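Local atomic coordinates of hypothetical protein (Staphylococcus aureus subsp. aureus, PDB entry 1QYI), a protein that is of unknown function but carries a haloacid dehalogenase (HAD)-like hydrolase domain and so probably acts as a hydrolase, perhaps a phosphatase. Residues A[20-25]-A[79-84]; A[54-57]-A[62-65]; A[266-271]-A[300-305]. One frame throughout, in Å; residues are numbered along the deposited sequence.

Contacts 1 and 2 belong to one helical region, inserted after strand 3-6, that is consistent with the cap of a HAD-like hydrolase. Their centres lie about 11 Å apart and they touch directly: Arg56 NH1 of contact 2 forms a salt bridge with Asp20 OD1 of contact 1 at 3.1 Å, and Val84 packs on Ile65. Contact 2 is nested inside the loop closed by contact 1. Contact 3 joins two helices of the other half, which holds the six-stranded parallel sheet; its centre is about 31 Å from that of contact 1 and about 38 Å from that of contact 2. In HAD relatives the active site lies at the carboxyl ends of the core strands, beneath the cap.

Contact 1: A[20-25]-A[79-84]; sequences DVSALT and DMLFIV
Ser22 and Leu81 meet where helix 16-31 runs beside helix 77-93 in the helical bundle that probably forms the cap of this HAD-like protein. The two short segments point nearly the same way, with 29° between their axes and 9.1 Å at closest approach. Ser22 and Leu81 are the nearest pair, their CA atoms 5.4 Å apart. Ser22 holds its hydroxyl against the partner helix, with OG only 3.3 Å from Leu81 CB. This is a van der Waals touch of an oxygen on a methylene, and the methyl CE of selenomethionine Met80 borders the same hydroxyl more loosely.

Leu81 buries the most surface. Its CG sits between the backbone N and the carbonyl carbon (chi1 65°), an uncommon placement on a helix, and this carries the isobutyl fork toward Thr25. Both branches touch the threonine methyl: CD1 stands 3.8 Å from Thr25 CG2 and CD2 3.9 Å from it, so the methyl faces the fork of the leucine. Tyr181 of helix 172-195 touches both Thr25 and Leu81 and so brings a third helix to this apolar patch, while Phe60 of helix 49-60 lies against Ser22.

In Thr25 one rotation (chi1 -67°) turns OG1 back to its own helix and CG2 toward Leu81. Thr25 OG1 donates to Val21 O at 2.9 Å, coming from above the carbonyl plane, and that oxygen also accepts Thr25 N at 2.8 Å.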
ATOM      1  N   ASP A  20       7.532   1.359   5.509  1.00 26.13           N
ATOM      2  CA  ASP A  20       7.993   1.554   6.878  1.00 23.56           C
ATOM      3  C   ASP A  20       7.218   0.583   7.767  1.00 22.54           C
ATOM      4  O   ASP A  20       7.800  -0.283   8.417  1.00 24.97           O
ATOM      5  CB  ASP A  20       7.691   2.978   7.361  1.00 22.64           C
ATOM      6  CG  ASP A  20       8.766   3.972   7.004  1.00 21.61           C
ATOM      7  OD1 ASP A  20       9.649   3.674   6.156  1.00 19.83           O
ATOM      8  OD2 ASP A  20       8.709   5.079   7.580  1.00 22.64           O
ATOM      9  N   VAL A  21       5.897   0.734   7.797  1.00 21.39           N
ATOM     10  CA  VAL A  21       5.083  -0.138   8.629  1.00 20.89           C
ATOM     11  C   VAL A  21       5.394  -1.588   8.270  1.00 21.73           C
ATOM     12  O   VAL A  21       5.539  -2.430   9.155  1.00 19.62           O
ATOM     13  CB  VAL A  21       3.581   0.140   8.466  1.00 20.38           C
ATOM     14  CG1 VAL A  21       2.782  -0.824   9.325  1.00 19.14           C
ATOM     15  CG2 VAL A  21       3.287   1.578   8.883  1.00 17.86           C
ATOM     16  N   SER A  22       5.523  -1.882   6.979  1.00 21.54           N
ATOM     17  CA  SER A  22       5.843  -3.237   6.571  1.00 21.93           C
ATOM     18  C   SER A  22       7.119  -3.709   7.295  1.00 22.65           C
ATOM     19  O   SER A  22       7.169  -4.836   7.815  1.00 21.88           O
ATOM     20  CB  SER A  22       6.024  -3.306   5.055  1.00 22.37           C
ATOM     21  OG  SER A  22       6.467  -4.603   4.654  1.00 25.05           O
ATOM     22  N   ALA A  23       8.138  -2.846   7.346  1.00 21.57           N
ATOM     23  CA  ALA A  23       9.398  -3.174   8.029  1.00 20.52           C
ATOM     24  C   ALA A  23       9.179  -3.368   9.532  1.00 19.11           C
ATOM     25  O   ALA A  23       9.646  -4.346  10.110  1.00 18.35           O
ATOM     26  CB  ALA A  23      10.435  -2.073   7.794  1.00 20.36           C
ATOM     27  N   LEU A  24       8.481  -2.424  10.158  1.00 20.22           N
ATOM     28  CA  LEU A  24       8.189  -2.507  11.590  1.00 20.42           C
ATOM     29  C   LEU A  24       7.415  -3.770  11.925  1.00 19.42           C
ATOM     30  O   LEU A  24       7.550  -4.325  13.012  1.00 18.95           O
ATOM     31  CB  LEU A  24       7.364  -1.309  12.055  1.00 21.32           C
ATOM     32  CG  LEU A  24       8.074   0.017  12.286  1.00 23.46           C
ATOM     33  CD1 LEU A  24       7.147   0.928  13.089  1.00 23.32           C
ATOM     34  CD2 LEU A  24       9.365  -0.226  13.062  1.00 24.87           C
ATOM     35  N   THR A  25       6.591  -4.225  10.993  1.00 20.46           N
ATOM     36  CA  THR A  25       5.812  -5.424  11.244  1.00 19.17           C
ATOM     37  C   THR A  25       6.735  -6.616  11.421  1.00 18.59           C
ATOM     38  O   THR A  25       6.707  -7.284  12.457  1.00 19.04           O
ATOM     39  CB  THR A  25       4.832  -5.680  10.114  1.00 16.51           C
ATOM     40  OG1 THR A  25       3.852  -4.636  10.121  1.00 18.44           O
ATOM     41  CG2 THR A  25       4.137  -7.013  10.301  1.00 14.08           C
ATOM     42  N   ASP A  79       1.650  -9.052   1.644  1.00 24.96           N
ATOM     43  CA  ASP A  79       2.389 -10.181   1.098  1.00 25.79           C
ATOM     44  C   ASP A  79       3.900 -10.037   1.298  1.00 25.19           C
ATOM     45  O   ASP A  79       4.570 -10.990   1.710  1.00 24.07           O
ATOM     46  CB  ASP A  79       2.081 -10.362  -0.391  1.00 26.98           C
ATOM     47  CG  ASP A  79       0.630 -10.741  -0.650  1.00 29.88           C
ATOM     48  OD1 ASP A  79       0.142 -11.718  -0.042  1.00 27.47           O
ATOM     49  OD2 ASP A  79      -0.025 -10.058  -1.469  1.00 32.67           O
HETATM   50  N   MSE A  80       4.429  -8.848   1.018  1.00 24.62           N
HETATM   51  CA  MSE A  80       5.860  -8.604   1.163  1.00 27.93           C
HETATM   52  C   MSE A  80       6.399  -8.862   2.574  1.00 26.49           C
HETATM   53  O   MSE A  80       7.364  -9.605   2.749  1.00 24.27           O
HETATM   54  CB  MSE A  80       6.204  -7.173   0.749  1.00 31.97           C
HETATM   55  CG  MSE A  80       5.873  -6.846  -0.688  1.00 37.86           C
HETATM   56 SE   MSE A  80       6.614  -5.154  -1.229  1.00 46.69          SE
HETATM   57  CE  MSE A  80       6.113  -4.092   0.332  1.00 44.79           C
ATOM     58  N   LEU A  81       5.780  -8.240   3.573  1.00 26.50           N
ATOM     59  CA  LEU A  81       6.215  -8.413   4.946  1.00 26.92           C
ATOM     60  C   LEU A  81       6.051  -9.871   5.371  1.00 26.93           C
ATOM     61  O   LEU A  81       6.829 -10.379   6.174  1.00 27.59           O
ATOM     62  CB  LEU A  81       5.422  -7.489   5.869  1.00 25.93           C
ATOM     63  CG  LEU A  81       3.919  -7.718   6.022  1.00 25.76           C
ATOM     64  CD1 LEU A  81       3.661  -8.824   7.044  1.00 25.40           C
ATOM     65  CD2 LEU A  81       3.260  -6.420   6.502  1.00 24.25           C
ATOM     66  N   PHE A  82       5.042 -10.549   4.834  1.00 26.39           N
ATOM     67  CA  PHE A  82       4.826 -11.950   5.177  1.00 25.86           C
ATOM     68  C   PHE A  82       5.976 -12.828   4.684  1.00 24.97           C
ATOM     69  O   PHE A  82       6.521 -13.610   5.455  1.00 24.45           O
ATOM     70  CB  PHE A  82       3.513 -12.461   4.573  1.00 26.58           C
ATOM     71  CG  PHE A  82       3.277 -13.941   4.782  1.00 25.96           C
ATOM     72  CD1 PHE A  82       2.913 -14.433   6.036  1.00 24.70           C
ATOM     73  CD2 PHE A  82       3.399 -14.837   3.718  1.00 25.46           C
ATOM     74  CE1 PHE A  82       2.667 -15.788   6.227  1.00 24.91           C
ATOM     75  CE2 PHE A  82       3.155 -16.199   3.898  1.00 25.90           C
ATOM     76  CZ  PHE A  82       2.785 -16.677   5.158  1.00 24.93           C
ATOM     77  N   ILE A  83       6.326 -12.710   3.401  1.00 24.27           N
ATOM     78  CA  ILE A  83       7.403 -13.513   2.819  1.00 23.61           C
ATOM     79  C   ILE A  83       8.738 -13.255   3.519  1.00 22.82           C
ATOM     80  O   ILE A  83       9.481 -14.188   3.829  1.00 24.21           O
ATOM     81  CB  ILE A  83       7.554 -13.258   1.269  1.00 24.22           C
ATOM     82  CG1 ILE A  83       7.011 -14.453   0.467  1.00 24.76           C
ATOM     83  CG2 ILE A  83       9.020 -13.122   0.876  1.00 23.22           C
ATOM     84  CD1 ILE A  83       5.514 -14.682   0.559  1.00 22.86           C
ATOM     85  N   VAL A  84       9.033 -11.988   3.773  1.00 21.98           N
ATOM     86  CA  VAL A  84      10.273 -11.605   4.443  1.00 22.56           C
ATOM     87  C   VAL A  84      10.337 -12.196   5.856  1.00 22.63           C
ATOM     88  O   VAL A  84      11.389 -12.639   6.309  1.00 22.88           O
ATOM     89  CB  VAL A  84      10.395 -10.059   4.516  1.00 21.78           C
ATOM     90  CG1 VAL A  84      11.500  -9.655   5.480  1.00 20.77           C
ATOM     91  CG2 VAL A  84      10.681  -9.510   3.120  1.00 18.06           C
TER

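Contact 2: A[54-57]-A[62-65]; sequences DIRN and KDKI
Lys62 N reaches back to Asn57 O (3.2 Å, 151° at the hydrogen), an i to i+5 backbone bond that closes the turn after helix 49-60, with Lys62 and Asp63 both in left-handed backbone conformation. Asn57 OD1 offers the same N-H a second, weak bond. That amide oxygen also lies against the lysine chain, 3.2 Å from Lys62 CD; the chain bends at chi2 (-60°) and folds around the oxygen.

The side-chain link is a salt bridge between Arg56 and Asp63. Arg56 stretches out, all its chain torsions near 180°, and presents the NE and NH2 edge of its guanidinium to the carboxylate, the two flat groups only 9° from coplanar. The NE bond is nearly straight: it runs to the syn lone pair of Asp63 OD1 at 3.1 Å. NH2 faces Asp63 OD2, but the modelled separation is too short for its exact length to be trusted. Asp63 occupies the N-cap position of helix 64-71, yet its side chain makes no capping bond and turns to the arginine instead.

The turn thus ties the end of helix 49-60 to the start of helix 64-71. The remaining nitrogen, NH1, forms salt bridges to Glu16 and Asp20, and the arginine chain rests on Phe19 and Ala23, so Arg56 fastens both helices to helix 16-31.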
ATOM      1  N   ASP A  54      16.015   3.120  10.434  1.00 23.37           N
ATOM      2  CA  ASP A  54      17.088   2.171  10.646  1.00 22.99           C
ATOM      3  C   ASP A  54      16.535   0.756  10.517  1.00 21.49           C
ATOM      4  O   ASP A  54      17.111  -0.102   9.851  1.00 19.72           O
ATOM      5  CB  ASP A  54      17.688   2.356  12.033  1.00 23.73           C
ATOM      6  CG  ASP A  54      18.759   1.337  12.324  1.00 26.32           C
ATOM      7  OD1 ASP A  54      19.814   1.378  11.648  1.00 25.41           O
ATOM      8  OD2 ASP A  54      18.529   0.478  13.203  1.00 26.94           O
ATOM      9  N   ILE A  55      15.409   0.523  11.175  1.00 22.18           N
ATOM     10  CA  ILE A  55      14.760  -0.782  11.156  1.00 22.01           C
ATOM     11  C   ILE A  55      14.508  -1.225   9.712  1.00 22.36           C
ATOM     12  O   ILE A  55      14.912  -2.319   9.308  1.00 21.11           O
ATOM     13  CB  ILE A  55      13.447  -0.705  11.978  1.00 21.54           C
ATOM     14  CG1 ILE A  55      13.823  -0.493  13.453  1.00 19.00           C
ATOM     15  CG2 ILE A  55      12.593  -1.951  11.761  1.00 15.41           C
ATOM     16  CD1 ILE A  55      12.730   0.066  14.344  1.00 18.31           C
ATOM     17  N   ARG A  56      13.858  -0.350   8.949  1.00 22.01           N
ATOM     18  CA  ARG A  56      13.546  -0.592   7.546  1.00 23.93           C
ATOM     19  C   ARG A  56      14.811  -0.928   6.767  1.00 25.14           C
ATOM     20  O   ARG A  56      14.836  -1.830   5.921  1.00 25.82           O
ATOM     21  CB  ARG A  56      12.910   0.653   6.938  1.00 23.02           C
ATOM     22  CG  ARG A  56      12.678   0.541   5.446  1.00 21.45           C
ATOM     23  CD  ARG A  56      11.995   1.773   4.889  1.00 19.44           C
ATOM     24  NE  ARG A  56      12.042   1.750   3.440  1.00 19.45           N
ATOM     25  CZ  ARG A  56      11.317   2.527   2.651  1.00 21.82           C
ATOM     26  NH1 ARG A  56      10.471   3.406   3.176  1.00 22.09           N
ATOM     27  NH2 ARG A  56      11.435   2.416   1.332  1.00 19.91           N
ATOM     28  N   ASN A  57      15.857  -0.170   7.048  1.00 25.72           N
ATOM     29  CA  ASN A  57      17.124  -0.374   6.391  1.00 27.41           C
ATOM     30  C   ASN A  57      17.669  -1.761   6.692  1.00 28.40           C
ATOM     31  O   ASN A  57      18.129  -2.459   5.790  1.00 29.82           O
ATOM     32  CB  ASN A  57      18.120   0.682   6.842  1.00 27.73           C
ATOM     33  CG  ASN A  57      19.482   0.456   6.259  1.00 30.49           C
ATOM     34  OD1 ASN A  57      19.630   0.340   5.044  1.00 32.27           O
ATOM     35  ND2 ASN A  57      20.495   0.387   7.116  1.00 32.58           N
ATOM     36  N   LYS A  62      18.673  -1.795   2.658  1.00 29.45           N
ATOM     37  CA  LYS A  62      18.709  -0.649   1.763  1.00 30.56           C
ATOM     38  C   LYS A  62      17.606  -0.751   0.726  1.00 31.23           C
ATOM     39  O   LYS A  62      17.724  -0.208  -0.371  1.00 31.94           O
ATOM     40  CB  LYS A  62      20.065  -0.538   1.054  1.00 30.97           C
ATOM     41  CG  LYS A  62      21.176   0.122   1.880  1.00 30.56           C
ATOM     42  CD  LYS A  62      20.809   1.551   2.288  1.00 27.08           C
ATOM     43  CE  LYS A  62      21.925   2.203   3.093  1.00 26.84           C
ATOM     44  NZ  LYS A  62      21.614   3.610   3.485  1.00 27.07           N
ATOM     45  N   ASP A  63      16.536  -1.455   1.072  1.00 30.30           N
ATOM     46  CA  ASP A  63      15.402  -1.603   0.166  1.00 28.95           C
ATOM     47  C   ASP A  63      15.658  -2.538  -1.009  1.00 28.38           C
ATOM     48  O   ASP A  63      14.833  -2.639  -1.926  1.00 29.11           O
ATOM     49  CB  ASP A  63      14.965  -0.230  -0.333  1.00 26.33           C
ATOM     50  CG  ASP A  63      14.128   0.505   0.687  1.00 26.14           C
ATOM     51  OD1 ASP A  63      14.199   0.145   1.890  1.00 22.61           O
ATOM     52  OD2 ASP A  63      13.410   1.451   0.295  1.00 25.62           O
ATOM     53  N   LYS A  64      16.794  -3.230  -0.974  1.00 28.10           N
ATOM     54  CA  LYS A  64      17.131  -4.177  -2.023  1.00 27.50           C
ATOM     55  C   LYS A  64      16.080  -5.292  -2.055  1.00 26.72           C
ATOM     56  O   LYS A  64      15.595  -5.651  -3.124  1.00 25.91           O
ATOM     57  CB  LYS A  64      18.548  -4.728  -1.786  1.00 28.32           C
ATOM     58  CG  LYS A  64      19.654  -3.713  -2.138  1.00 31.36           C
ATOM     59  CD  LYS A  64      21.078  -4.286  -2.092  1.00 32.30           C
ATOM     60  CE  LYS A  64      21.504  -4.701  -0.687  1.00 34.24           C
ATOM     61  NZ  LYS A  64      22.945  -5.102  -0.635  1.00 33.96           N
ATOM     62  N   ILE A  65      15.725  -5.811  -0.876  1.00 27.77           N
ATOM     63  CA  ILE A  65      14.719  -6.871  -0.723  1.00 26.36           C
ATOM     64  C   ILE A  65      13.362  -6.313  -1.160  1.00 24.62           C
ATOM     65  O   ILE A  65      12.587  -6.975  -1.851  1.00 22.25           O
ATOM     66  CB  ILE A  65      14.593  -7.330   0.764  1.00 27.71           C
ATOM     67  CG1 ILE A  65      15.931  -7.852   1.282  1.00 29.68           C
ATOM     68  CG2 ILE A  65      13.560  -8.447   0.892  1.00 28.22           C
ATOM     69  CD1 ILE A  65      15.902  -8.244   2.751  1.00 30.22           C
TER

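Contact 3: A[266-271]-A[300-305]; sequences ASDVLE and DKYESY
Tyr302 at the start of helix 302-307 reaches across to Asp268 on helix 266-275, joining two helices that belong to the Rossmann-like part of this HAD-type fold; helix 266-275 follows directly on the short edge strand 263-264. The backbones stay well apart, with 9.1 Å between the CA atoms of Asp268 and Tyr302, and the long tyrosine side chain spans the gap: CG lies anti to the carbonyl carbon (chi1 -77°), which sends the ring toward helix 266-275.

By van der Waals contact, the ring passes close to the helix: Tyr302 CE2 lies 3.9 Å from Asp268 O, and the phenol oxygen OH 3.7 Å from Asp268 CB. Ala272 and Met275 of the same helix continue this surface, and Phe288 of helix 288-295 meets the Tyr302 ring edge-to-face.

The polar ends meet, the side chains crossing at about a right angle, with no hydrogen bond between them. Asn297 bridges them: its OD1 accepts from Tyr302 OH while its ND2 donates to Asp268 OD1. The second carboxylate oxygen, OD2, accepts from Thr265 N, at the helix start. Between Asp268 and Tyr302 themselves, the carboxylate and ring planes are turned 80° apart, and OD1 stands 3.3 Å from OH.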
ATOM      1  N   ALA A 266     -10.945   2.785  -3.120  1.00 23.93           N
ATOM      2  CA  ALA A 266     -10.893   1.348  -3.369  1.00 24.62           C
ATOM      3  C   ALA A 266     -12.081   0.648  -2.727  1.00 25.78           C
ATOM      4  O   ALA A 266     -12.428  -0.472  -3.098  1.00 26.25           O
ATOM      5  CB  ALA A 266      -9.583   0.771  -2.826  1.00 23.19           C
ATOM      6  N   SER A 267     -12.690   1.304  -1.747  1.00 26.68           N
ATOM      7  CA  SER A 267     -13.851   0.727  -1.090  1.00 26.95           C
ATOM      8  C   SER A 267     -15.014   0.774  -2.077  1.00 27.57           C
ATOM      9  O   SER A 267     -15.776  -0.182  -2.191  1.00 29.86           O
ATOM     10  CB  SER A 267     -14.202   1.506   0.182  1.00 26.41           C
ATOM     11  OG  SER A 267     -13.163   1.405   1.151  1.00 25.24           O
ATOM     12  N   ASP A 268     -15.148   1.873  -2.808  1.00 27.65           N
ATOM     13  CA  ASP A 268     -16.237   1.966  -3.768  1.00 28.75           C
ATOM     14  C   ASP A 268     -16.107   0.908  -4.858  1.00 29.50           C
ATOM     15  O   ASP A 268     -17.085   0.239  -5.176  1.00 30.72           O
ATOM     16  CB  ASP A 268     -16.280   3.351  -4.397  1.00 27.85           C
ATOM     17  CG  ASP A 268     -16.413   4.436  -3.371  1.00 29.57           C
ATOM     18  OD1 ASP A 268     -17.369   4.372  -2.565  1.00 30.70           O
ATOM     19  OD2 ASP A 268     -15.561   5.349  -3.363  1.00 29.61           O
ATOM     20  N   VAL A 269     -14.913   0.753  -5.432  1.00 29.70           N
ATOM     21  CA  VAL A 269     -14.724  -0.242  -6.482  1.00 31.10           C
ATOM     22  C   VAL A 269     -15.051  -1.612  -5.916  1.00 31.27           C
ATOM     23  O   VAL A 269     -15.606  -2.467  -6.607  1.00 32.12           O
ATOM     24  CB  VAL A 269     -13.271  -0.278  -7.030  1.00 31.38           C
ATOM     25  CG1 VAL A 269     -12.911   1.064  -7.626  1.00 34.06           C
ATOM     26  CG2 VAL A 269     -12.287  -0.639  -5.933  1.00 33.51           C
ATOM     27  N   LEU A 270     -14.717  -1.805  -4.647  1.00 31.60           N
ATOM     28  CA  LEU A 270     -14.966  -3.067  -3.971  1.00 31.71           C
ATOM     29  C   LEU A 270     -16.469  -3.269  -3.807  1.00 32.55           C
ATOM     30  O   LEU A 270     -16.989  -4.371  -3.995  1.00 32.28           O
ATOM     31  CB  LEU A 270     -14.269  -3.063  -2.609  1.00 29.80           C
ATOM     32  CG  LEU A 270     -14.396  -4.277  -1.682  1.00 32.01           C
ATOM     33  CD1 LEU A 270     -15.760  -4.278  -1.015  1.00 31.48           C
ATOM     34  CD2 LEU A 270     -14.152  -5.567  -2.460  1.00 31.73           C
ATOM     35  N   GLU A 271     -17.165  -2.198  -3.453  1.00 31.42           N
ATOM     36  CA  GLU A 271     -18.594  -2.291  -3.280  1.00 32.59           C
ATOM     37  C   GLU A 271     -19.249  -2.532  -4.635  1.00 32.88           C
ATOM     38  O   GLU A 271     -20.063  -3.444  -4.792  1.00 31.57           O
ATOM     39  CB  GLU A 271     -19.129  -1.007  -2.652  1.00 34.27           C
ATOM     40  CG  GLU A 271     -20.589  -1.101  -2.268  1.00 37.20           C
ATOM     41  CD  GLU A 271     -20.957  -2.487  -1.756  1.00 40.47           C
ATOM     42  OE1 GLU A 271     -20.144  -3.082  -0.999  1.00 41.78           O
ATOM     43  OE2 GLU A 271     -22.067  -2.969  -2.093  1.00 39.74           O
ATOM     44  N   ASP A 300     -26.459   3.940  -6.477  1.00 40.25           N
ATOM     45  CA  ASP A 300     -27.478   3.924  -7.506  1.00 40.62           C
ATOM     46  C   ASP A 300     -27.034   4.372  -8.878  1.00 40.85           C
ATOM     47  O   ASP A 300     -27.796   4.286  -9.840  1.00 41.06           O
ATOM     48  CB  ASP A 300     -28.663   4.778  -7.061  1.00 43.16           C
ATOM     49  CG  ASP A 300     -29.180   4.380  -5.696  1.00 44.70           C
ATOM     50  OD1 ASP A 300     -29.342   3.164  -5.449  1.00 47.15           O
ATOM     51  OD2 ASP A 300     -29.434   5.281  -4.871  1.00 46.02           O
ATOM     52  N   LYS A 301     -25.806   4.849  -8.990  1.00 41.27           N
ATOM     53  CA  LYS A 301     -25.327   5.319 -10.287  1.00 40.74           C
ATOM     54  C   LYS A 301     -24.153   4.502 -10.778  1.00 38.17           C
ATOM     55  O   LYS A 301     -23.684   4.690 -11.893  1.00 38.96           O
ATOM     56  CB  LYS A 301     -24.922   6.783 -10.175  1.00 42.21           C
ATOM     57  CG  LYS A 301     -25.910   7.622  -9.398  1.00 44.63           C
ATOM     58  CD  LYS A 301     -25.328   8.986  -9.145  1.00 46.95           C
ATOM     59  CE  LYS A 301     -26.066   9.711  -8.042  1.00 49.03           C
ATOM     60  NZ  LYS A 301     -25.133  10.628  -7.325  1.00 50.09           N
ATOM     61  N   TYR A 302     -23.698   3.579  -9.942  1.00 36.16           N
ATOM     62  CA  TYR A 302     -22.567   2.736 -10.279  1.00 34.75           C
ATOM     63  C   TYR A 302     -22.666   2.048 -11.630  1.00 35.08           C
ATOM     64  O   TYR A 302     -21.747   2.140 -12.443  1.00 35.27           O
ATOM     65  CB  TYR A 302     -22.359   1.707  -9.177  1.00 33.32           C
ATOM     66  CG  TYR A 302     -21.685   2.283  -7.955  1.00 31.58           C
ATOM     67  CD1 TYR A 302     -21.646   3.659  -7.737  1.00 30.28           C
ATOM     68  CD2 TYR A 302     -21.118   1.452  -7.002  1.00 31.51           C
ATOM     69  CE1 TYR A 302     -21.057   4.191  -6.597  1.00 30.87           C
ATOM     70  CE2 TYR A 302     -20.530   1.970  -5.857  1.00 32.69           C
ATOM     71  CZ  TYR A 302     -20.506   3.341  -5.658  1.00 31.66           C
ATOM     72  OH  TYR A 302     -19.950   3.853  -4.510  1.00 33.17           O
ATOM     73  N   GLU A 303     -23.783   1.374 -11.876  1.00 36.07           N
ATOM     74  CA  GLU A 303     -23.986   0.670 -13.134  1.00 36.13           C
ATOM     75  C   GLU A 303     -23.718   1.546 -14.345  1.00 34.35           C
ATOM     76  O   GLU A 303     -23.178   1.085 -15.353  1.00 34.31           O
ATOM     77  CB  GLU A 303     -25.414   0.141 -13.210  1.00 39.42           C
ATOM     78  CG  GLU A 303     -25.673  -0.757 -14.405  1.00 43.14           C
ATOM     79  CD  GLU A 303     -26.953  -1.545 -14.243  1.00 47.73           C
ATOM     80  OE1 GLU A 303     -28.010  -0.908 -14.030  1.00 50.10           O
ATOM     81  OE2 GLU A 303     -26.904  -2.793 -14.331  1.00 48.52           O
ATOM     82  N   SER A 304     -24.103   2.810 -14.253  1.00 31.46           N
ATOM     83  CA  SER A 304     -23.899   3.718 -15.367  1.00 30.85           C
ATOM     84  C   SER A 304     -22.430   4.080 -15.495  1.00 30.39           C
ATOM     85  O   SER A 304     -21.937   4.339 -16.592  1.00 28.95           O
ATOM     86  CB  SER A 304     -24.738   4.986 -15.190  1.00 30.81           C
ATOM     87  OG  SER A 304     -24.372   5.703 -14.021  1.00 31.88           O
ATOM     88  N   TYR A 305     -21.731   4.088 -14.365  1.00 28.57           N
ATOM     89  CA  TYR A 305     -20.312   4.416 -14.362  1.00 28.53           C
ATOM     90  C   TYR A 305     -19.497   3.289 -14.989  1.00 30.13           C
ATOM     91  O   TYR A 305     -18.355   3.490 -15.406  1.00 30.79           O
ATOM     92  CB  TYR A 305     -19.829   4.674 -12.933  1.00 28.58           C
ATOM     93  CG  TYR A 305     -20.516   5.825 -12.208  1.00 26.02           C
ATOM     94  CD1 TYR A 305     -21.296   6.752 -12.891  1.00 25.96           C
ATOM     95  CD2 TYR A 305     -20.359   5.993 -10.838  1.00 27.30           C
ATOM     96  CE1 TYR A 305     -21.905   7.820 -12.222  1.00 25.64           C
ATOM     97  CE2 TYR A 305     -20.956   7.052 -10.160  1.00 27.41           C
ATOM     98  CZ  TYR A 305     -21.731   7.961 -10.856  1.00 26.15           C
ATOM     99  OH  TYR A 305     -22.342   8.996 -10.189  1.00 25.17           O
TER